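Local coordinates for protein cryptochrome DASH, chloroplastic/mitochondrial (Arabidopsis thaliana, PDB 2J4D) that repairs cyclobutane pyrimidine dimers in single-stranded DNA as a flavin- and folate-binding photolyase and may also serve as a photoreceptor, at residues G96-M99 against E100-D104. Numbering follows the deposited sequence.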
loop_
_atom_site.group_PDB
_atom_site.type_symbol
_atom_site.label_atom_id
_atom_site.label_comp_id
_atom_site.label_asym_id
_atom_site.label_seq_id
_atom_site.Cartn_x
_atom_site.Cartn_y
_atom_site.Cartn_z
ATOM N N GLY A 96 -6.516 -0.386 -12.003
ATOM C CA GLY A 96 -7.797 0.298 -11.953
ATOM C C GLY A 96 -7.884 1.213 -10.738
ATOM O O GLY A 96 -8.407 2.325 -10.816
ATOM N N PHE A 97 -7.373 0.740 -9.608
ATOM C CA PHE A 97 -7.381 1.526 -8.375
ATOM C C PHE A 97 -6.509 2.778 -8.577
ATOM O O PHE A 97 -6.881 3.878 -8.161
ATOM C CB PHE A 97 -6.851 0.667 -7.219
ATOM C CG PHE A 97 -6.983 1.309 -5.860
ATOM C CD1 PHE A 97 -8.161 1.173 -5.115
ATOM C CD2 PHE A 97 -5.917 2.010 -5.307
ATOM C CE1 PHE A 97 -8.271 1.720 -3.833
ATOM C CE2 PHE A 97 -6.010 2.570 -4.016
ATOM C CZ PHE A 97 -7.188 2.423 -3.277
ATOM N N LEU A 98 -5.355 2.617 -9.228
ATOM C CA LEU A 98 -4.482 3.765 -9.491
ATOM C C LEU A 98 -5.204 4.841 -10.304
ATOM O O LEU A 98 -5.114 6.025 -9.984
ATOM C CB LEU A 98 -3.210 3.339 -10.251
ATOM C CG LEU A 98 -2.401 4.473 -10.912
ATOM C CD1 LEU A 98 -1.913 5.458 -9.856
ATOM C CD2 LEU A 98 -1.197 3.894 -11.660
ATOM N N MET A 99 -5.922 4.444 -11.356
ATOM C CA MET A 99 -6.622 5.438 -12.172
ATOM C C MET A 99 -7.623 6.224 -11.327
ATOM O O MET A 99 -7.720 7.445 -11.454
ATOM C CB MET A 99 -7.338 4.783 -13.367
ATOM C CG MET A 99 -6.403 4.046 -14.336
ATOM S SD MET A 99 -4.937 5.024 -14.826
ATOM C CE MET A 99 -3.658 3.820 -14.715
ATOM N N GLU A 100 -8.373 5.534 -10.472
ATOM C CA GLU A 100 -9.326 6.231 -9.614
ATOM C C GLU A 100 -8.578 7.206 -8.702
ATOM O O GLU A 100 -9.061 8.310 -8.450
ATOM C CB GLU A 100 -10.149 5.229 -8.790
ATOM C CG GLU A 100 -11.011 4.326 -9.673
ATOM C CD GLU A 100 -11.897 3.368 -8.897
ATOM O OE1 GLU A 100 -11.397 2.670 -7.991
ATOM O OE2 GLU A 100 -13.103 3.301 -9.211
ATOM N N CYS A 101 -7.397 6.808 -8.220
ATOM C CA CYS A 101 -6.591 7.683 -7.358
ATOM C C CYS A 101 -6.196 8.962 -8.092
ATOM O O CYS A 101 -6.232 10.053 -7.522
ATOM C CB CYS A 101 -5.305 6.984 -6.901
ATOM S SG CYS A 101 -5.535 5.640 -5.712
ATOM N N LEU A 102 -5.800 8.818 -9.353
ATOM C CA LEU A 102 -5.387 9.971 -10.150
ATOM C C LEU A 102 -6.559 10.903 -10.433
ATOM O O LEU A 102 -6.416 12.116 -10.339
ATOM C CB LEU A 102 -4.748 9.509 -11.462
ATOM C CG LEU A 102 -3.456 8.697 -11.287
ATOM C CD1 LEU A 102 -2.959 8.249 -12.658
ATOM C CD2 LEU A 102 -2.380 9.536 -10.575
ATOM N N VAL A 103 -7.711 10.338 -10.782
ATOM C CA VAL A 103 -8.894 11.157 -11.047
ATOM C C VAL A 103 -9.207 11.993 -9.808
ATOM O O VAL A 103 -9.437 13.202 -9.901
ATOM C CB VAL A 103 -10.133 10.282 -11.376
ATOM C CG1 VAL A 103 -11.407 11.138 -11.370
ATOM C CG2 VAL A 103 -9.958 9.626 -12.735
ATOM N N ASP A 104 -9.195 11.345 -8.646
ATOM C CA ASP A 104 -9.507 12.018 -7.390
ATOM C C ASP A 104 -8.475 13.079 -6.998
ATOM O O ASP A 104 -8.837 14.144 -6.479
ATOM C CB ASP A 104 -9.648 10.977 -6.272
ATOM C CG ASP A 104 -10.148 11.575 -4.966
ATOM O OD1 ASP A 104 -11.294 12.076 -4.937
ATOM O OD2 ASP A 104 -9.395 11.540 -3.968
#
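Cys101 sets its sulfur against the Phe97 ring one helical turn earlier: SG lies 4.2 Å from the ring centroid and 43° off the ring normal, an oblique sulfur-aromatic contact, with CE2 of Phe97 the ring atom nearest SG at 3.5 Å. The two first torsions differ: Phe97 CG is anti to the backbone N (chi1 -172°), whereas Cys101 SG is beside its own N (chi1 -70°), which brings the sulfur back along the helix to the ring.

Leu98 and Leu102 pair in the same i to i+4 way, their side chains crossing at a slant. Branch CD1 of Leu98 meets Leu102 at the fork, 3.9 Å from CG, while CG of Leu102 also lies 3.4 Å from the carbonyl O of Leu98. With an alanine at Leu102, Leu98 CD1 would probably lose its contact one turn along the helix, and a gap would open against Tyr72. Met99 SD approaches Leu102 CD1 more loosely, at 4.4 Å.

Four successive i to i+4 bonds, from Glu100 N, Cys101 N, Leu102 N and Val103 N to the O of Gly96, Phe97, Leu98 and Met99, mark regular alpha-helix; Leu102 N to Leu98 O measures 2.9 Å. Glu100 runs its CG past Gly96 O at 3.5 Å, and its carboxylate continues to a salt bridge with Arg247 and a hydrogen bond from Gly250 N.

Both segments lie on helix 92-111 of the photolyase alpha/beta region. Leu98, Met99 and Leu102 pack on strand 67-74 of the five-stranded parallel sheet, whereas Phe97, edge-to-face with Trp291 of helix 289-293, faces the FAD-binding side, its side chain about 11 Å from the flavin cofactor.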